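Local coordinates for PAC2 family protein (PDB 2WAM), which is of unknown function but belongs to the PAC2 family and represents a duplicated gene family of Actinobacteria, at residues A[180-194]-A[236-250]. Numbering follows the deposited sequence.
Sequences TVPMAVPHTRPITMT and GFTVHVPHYLTQTDY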
# COMPACT_ATOMS: atom_id res chain seq x y z
N THR A 180 -31.81 -17.38 9.74
CA THR A 180 -32.53 -18.62 10.01
C THR A 180 -32.02 -19.20 11.31
O THR A 180 -30.91 -18.88 11.76
CB THR A 180 -32.27 -19.72 8.95
OG1 THR A 180 -30.98 -20.29 9.17
CG2 THR A 180 -32.37 -19.18 7.53
N VAL A 181 -32.82 -20.07 11.91
CA VAL A 181 -32.40 -20.88 13.03
C VAL A 181 -33.28 -22.12 13.01
O VAL A 181 -34.47 -22.03 12.71
CB VAL A 181 -32.52 -20.11 14.38
CG1 VAL A 181 -33.94 -19.65 14.62
CG2 VAL A 181 -32.03 -20.97 15.54
N PRO A 182 -32.69 -23.30 13.26
CA PRO A 182 -33.51 -24.51 13.35
C PRO A 182 -34.24 -24.52 14.68
O PRO A 182 -33.65 -24.12 15.67
CB PRO A 182 -32.48 -25.65 13.30
CG PRO A 182 -31.17 -25.00 12.91
CD PRO A 182 -31.25 -23.58 13.37
N MET A 183 -35.51 -24.94 14.69
CA MET A 183 -36.28 -25.00 15.93
C MET A 183 -37.15 -26.25 15.91
O MET A 183 -37.46 -26.80 14.85
CB MET A 183 -37.16 -23.76 16.10
CG MET A 183 -36.39 -22.46 16.18
SD MET A 183 -35.54 -22.23 17.76
CE MET A 183 -36.92 -21.88 18.84
N ALA A 184 -37.53 -26.69 17.10
CA ALA A 184 -38.47 -27.80 17.22
C ALA A 184 -39.88 -27.33 16.83
O ALA A 184 -40.68 -26.99 17.70
CB ALA A 184 -38.45 -28.34 18.62
N VAL A 185 -40.16 -27.30 15.53
CA VAL A 185 -41.46 -26.91 14.99
C VAL A 185 -41.78 -27.77 13.77
O VAL A 185 -40.88 -28.21 13.08
CB VAL A 185 -41.52 -25.41 14.57
CG1 VAL A 185 -41.59 -24.50 15.79
CG2 VAL A 185 -40.33 -25.05 13.68
N PRO A 186 -43.07 -28.00 13.51
CA PRO A 186 -43.45 -28.85 12.37
C PRO A 186 -43.53 -28.04 11.09
O PRO A 186 -43.86 -26.86 11.13
CB PRO A 186 -44.86 -29.32 12.73
CG PRO A 186 -45.25 -28.57 14.00
CD PRO A 186 -44.25 -27.49 14.22
N HIS A 187 -43.25 -28.67 9.96
CA HIS A 187 -43.43 -27.99 8.68
C HIS A 187 -44.91 -27.79 8.37
O HIS A 187 -45.27 -27.18 7.37
CB HIS A 187 -42.76 -28.78 7.55
CG HIS A 187 -43.50 -30.03 7.18
ND1 HIS A 187 -43.29 -31.24 7.79
CD2 HIS A 187 -44.47 -30.24 6.25
CE1 HIS A 187 -44.08 -32.15 7.26
NE2 HIS A 187 -44.81 -31.57 6.32
N THR A 188 -45.77 -28.33 9.25
CA THR A 188 -47.22 -28.34 9.03
C THR A 188 -47.94 -27.24 9.79
O THR A 188 -49.17 -27.23 9.85
CB THR A 188 -47.84 -29.67 9.45
OG1 THR A 188 -47.35 -30.02 10.75
CG2 THR A 188 -47.50 -30.77 8.46
N ARG A 189 -47.18 -26.33 10.37
CA ARG A 189 -47.77 -25.20 11.08
C ARG A 189 -47.17 -23.90 10.58
O ARG A 189 -46.07 -23.89 10.05
CB ARG A 189 -47.53 -25.35 12.57
CG ARG A 189 -48.18 -26.58 13.15
CD ARG A 189 -49.69 -26.50 13.09
NE ARG A 189 -50.30 -27.57 13.87
CZ ARG A 189 -50.69 -28.74 13.38
NH1 ARG A 189 -50.56 -29.01 12.09
NH2 ARG A 189 -51.23 -29.64 14.19
N PRO A 190 -47.90 -22.79 10.76
CA PRO A 190 -47.45 -21.48 10.28
C PRO A 190 -45.99 -21.19 10.64
O PRO A 190 -45.54 -21.49 11.76
CB PRO A 190 -48.38 -20.51 10.99
CG PRO A 190 -49.62 -21.29 11.22
CD PRO A 190 -49.17 -22.69 11.50
N ILE A 191 -45.26 -20.63 9.69
CA ILE A 191 -43.86 -20.33 9.91
C ILE A 191 -43.72 -19.15 10.86
O ILE A 191 -44.30 -18.09 10.64
CB ILE A 191 -43.16 -20.00 8.59
CG1 ILE A 191 -42.95 -21.28 7.78
CG2 ILE A 191 -41.83 -19.29 8.85
CD1 ILE A 191 -42.34 -21.02 6.41
N THR A 192 -42.97 -19.34 11.94
CA THR A 192 -42.77 -18.28 12.91
C THR A 192 -41.41 -17.66 12.73
O THR A 192 -40.59 -18.15 11.95
CB THR A 192 -42.95 -18.79 14.37
OG1 THR A 192 -42.16 -19.96 14.57
CG2 THR A 192 -44.41 -19.12 14.64
N MET A 193 -41.15 -16.60 13.48
CA MET A 193 -40.02 -15.74 13.18
C MET A 193 -39.68 -14.89 14.38
O MET A 193 -40.58 -14.40 15.06
CB MET A 193 -40.43 -14.86 12.01
CG MET A 193 -39.35 -14.06 11.39
SD MET A 193 -40.00 -13.43 9.84
CE MET A 193 -39.71 -14.85 8.79
N THR A 194 -38.39 -14.71 14.67
CA THR A 194 -38.02 -13.78 15.73
C THR A 194 -37.43 -12.46 15.20
O THR A 194 -36.37 -12.43 14.58
CB THR A 194 -37.13 -14.42 16.84
OG1 THR A 194 -35.76 -14.46 16.44
CG2 THR A 194 -37.59 -15.81 17.17
N GLY A 236 -34.23 -6.88 11.73
CA GLY A 236 -33.70 -8.18 11.40
C GLY A 236 -34.73 -9.24 11.66
O GLY A 236 -35.48 -9.17 12.63
N PHE A 237 -34.78 -10.23 10.79
CA PHE A 237 -35.74 -11.31 10.92
C PHE A 237 -35.05 -12.65 10.87
O PHE A 237 -34.31 -12.95 9.95
CB PHE A 237 -36.80 -11.21 9.82
CG PHE A 237 -37.54 -9.92 9.84
CD1 PHE A 237 -37.29 -8.95 8.89
CD2 PHE A 237 -38.49 -9.67 10.83
CE1 PHE A 237 -37.98 -7.74 8.91
CE2 PHE A 237 -39.18 -8.47 10.86
CZ PHE A 237 -38.93 -7.50 9.89
N THR A 238 -35.28 -13.45 11.90
CA THR A 238 -34.71 -14.77 11.96
C THR A 238 -35.85 -15.77 11.88
O THR A 238 -36.64 -15.91 12.81
CB THR A 238 -33.93 -14.96 13.25
OG1 THR A 238 -32.93 -13.93 13.34
CG2 THR A 238 -33.28 -16.32 13.28
N VAL A 239 -35.94 -16.45 10.75
CA VAL A 239 -37.04 -17.36 10.48
C VAL A 239 -36.78 -18.74 11.11
O VAL A 239 -35.63 -19.18 11.22
CB VAL A 239 -37.34 -17.43 8.95
CG1 VAL A 239 -36.10 -17.84 8.14
CG2 VAL A 239 -38.51 -18.35 8.66
N HIS A 240 -37.85 -19.41 11.55
CA HIS A 240 -37.71 -20.72 12.19
C HIS A 240 -37.94 -21.87 11.22
O HIS A 240 -39.00 -21.98 10.61
CB HIS A 240 -38.65 -20.83 13.38
CG HIS A 240 -38.40 -19.81 14.45
ND1 HIS A 240 -39.41 -19.08 15.03
CD2 HIS A 240 -37.25 -19.38 15.02
CE1 HIS A 240 -38.89 -18.25 15.92
NE2 HIS A 240 -37.59 -18.41 15.93
N VAL A 241 -36.94 -22.73 11.09
CA VAL A 241 -37.02 -23.89 10.21
C VAL A 241 -37.08 -25.17 11.02
O VAL A 241 -36.28 -25.36 11.95
CB VAL A 241 -35.79 -23.97 9.26
CG1 VAL A 241 -35.92 -25.17 8.33
CG2 VAL A 241 -35.63 -22.68 8.47
N PRO A 242 -38.02 -26.07 10.69
CA PRO A 242 -38.09 -27.37 11.36
C PRO A 242 -36.70 -28.02 11.36
O PRO A 242 -36.08 -28.09 10.29
CB PRO A 242 -39.05 -28.16 10.47
CG PRO A 242 -39.94 -27.13 9.89
CD PRO A 242 -39.09 -25.91 9.69
N HIS A 243 -36.21 -28.47 12.51
CA HIS A 243 -34.83 -28.97 12.57
C HIS A 243 -34.60 -30.16 11.64
O HIS A 243 -33.47 -30.39 11.21
CB HIS A 243 -34.37 -29.29 14.00
CG HIS A 243 -35.19 -30.33 14.69
ND1 HIS A 243 -36.03 -30.05 15.75
CD2 HIS A 243 -35.31 -31.66 14.46
CE1 HIS A 243 -36.62 -31.16 16.14
NE2 HIS A 243 -36.21 -32.15 15.38
N TYR A 244 -35.65 -30.90 11.30
CA TYR A 244 -35.48 -32.00 10.35
C TYR A 244 -35.31 -31.54 8.89
O TYR A 244 -35.07 -32.36 8.00
CB TYR A 244 -36.58 -33.05 10.50
CG TYR A 244 -38.01 -32.55 10.36
CD1 TYR A 244 -38.66 -32.57 9.13
CD2 TYR A 244 -38.71 -32.09 11.48
CE1 TYR A 244 -39.98 -32.14 9.00
CE2 TYR A 244 -40.03 -31.65 11.36
CZ TYR A 244 -40.66 -31.68 10.12
OH TYR A 244 -41.95 -31.24 10.00
N LEU A 245 -35.43 -30.23 8.66
CA LEU A 245 -35.30 -29.67 7.32
C LEU A 245 -34.08 -28.78 7.16
O LEU A 245 -33.91 -28.14 6.12
CB LEU A 245 -36.55 -28.87 6.96
CG LEU A 245 -37.83 -29.68 6.80
CD1 LEU A 245 -39.05 -28.77 6.61
CD2 LEU A 245 -37.67 -30.67 5.64
N THR A 246 -33.23 -28.76 8.19
CA THR A 246 -32.10 -27.83 8.25
C THR A 246 -31.17 -27.90 7.04
O THR A 246 -30.70 -26.86 6.56
CB THR A 246 -31.28 -28.06 9.53
OG1 THR A 246 -32.16 -28.05 10.66
CG2 THR A 246 -30.26 -26.98 9.72
N GLN A 247 -30.88 -29.10 6.57
CA GLN A 247 -29.89 -29.27 5.51
C GLN A 247 -30.51 -29.55 4.15
O GLN A 247 -29.91 -30.22 3.31
CB GLN A 247 -28.89 -30.37 5.88
CG GLN A 247 -28.10 -30.08 7.15
CD GLN A 247 -26.84 -30.91 7.27
OE1 GLN A 247 -26.72 -31.98 6.66
NE2 GLN A 247 -25.88 -30.42 8.05
N THR A 248 -31.71 -29.02 3.93
CA THR A 248 -32.40 -29.14 2.64
C THR A 248 -32.89 -27.77 2.19
O THR A 248 -32.96 -26.83 2.97
CB THR A 248 -33.65 -30.01 2.78
OG1 THR A 248 -34.74 -29.17 3.15
CG2 THR A 248 -33.46 -31.07 3.85
N ASP A 249 -33.25 -27.66 0.92
CA ASP A 249 -33.92 -26.46 0.43
C ASP A 249 -35.33 -26.40 0.97
O ASP A 249 -36.12 -27.32 0.76
CB ASP A 249 -34.00 -26.47 -1.09
CG ASP A 249 -32.70 -26.09 -1.75
OD1 ASP A 249 -32.57 -26.37 -2.96
OD2 ASP A 249 -31.81 -25.52 -1.09
N TYR A 250 -35.66 -25.30 1.64
CA TYR A 250 -37.02 -25.08 2.10
C TYR A 250 -37.49 -23.68 1.73
O TYR A 250 -37.47 -22.77 2.55
CB TYR A 250 -37.12 -25.31 3.62
CG TYR A 250 -38.54 -25.49 4.12
CD1 TYR A 250 -39.34 -26.52 3.65
CD2 TYR A 250 -39.07 -24.62 5.06
CE1 TYR A 250 -40.64 -26.68 4.10
CE2 TYR A 250 -40.36 -24.77 5.52
CZ TYR A 250 -41.14 -25.80 5.04
OH TYR A 250 -42.43 -25.93 5.51
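The hydroxyl of Tyr-244 is gripped twice by His-187: backbone N donates to OH at 2.9 Å in a nearly straight bond (169°), and ring ND1 lies 2.6 Å from OH, with either atom able to be the donor. The two rings meet rim to rim with planes at 82°, neither over the other's face. CG of His-187 sits between its own N and carbonyl carbon (chi1 73°), which brings the ring back over its own backbone, so that ring ND1 and main-chain N can reach the same oxygen. NE2 bonds to Asp-286 of helix 272-289, so both ring nitrogens are engaged and the rotation of the ring is fixed. CB of Pro-242 lies over one face of the Tyr-244 ring, offset toward its rim, and also packs against Val-185 O.

In the mixed sheet, strand 236-242 has strand 180-183 parallel on one flank and edge strand 193-194 antiparallel on the other; the 184-192 loop passes round the C-terminal end of strand 236-242 to join them. Val-181 N and O bond to Val-239 O and Val-241 N, Met-183 N donates to Val-241 O, and Thr-194 pairs with Thr-238 through both its N and its O.

His-240 spans both flanks on the face it shares with Val-181 and Thr-194. Its ND1 and Thr-192 OG1 share a hydrogen bond of 2.9 Å, in which either may be the donor, and its backbone N donates to Thr-192 O. CD2 lies against CG1 of Val-181, which reaches the ring edge in plane, and against CG of Met-183 (3.4 Å), which comes obliquely. On the opposite face, Met-193 runs extended before bending at its last torsion, laying CE 3.5 Å from CB of Val-239 and SD beside Phe-237 in an oblique Met-aromatic contact. Ile-191 CG2 meets Val-239 CG2, and helix 251-265 packs here through Leu-257 and Ala-252.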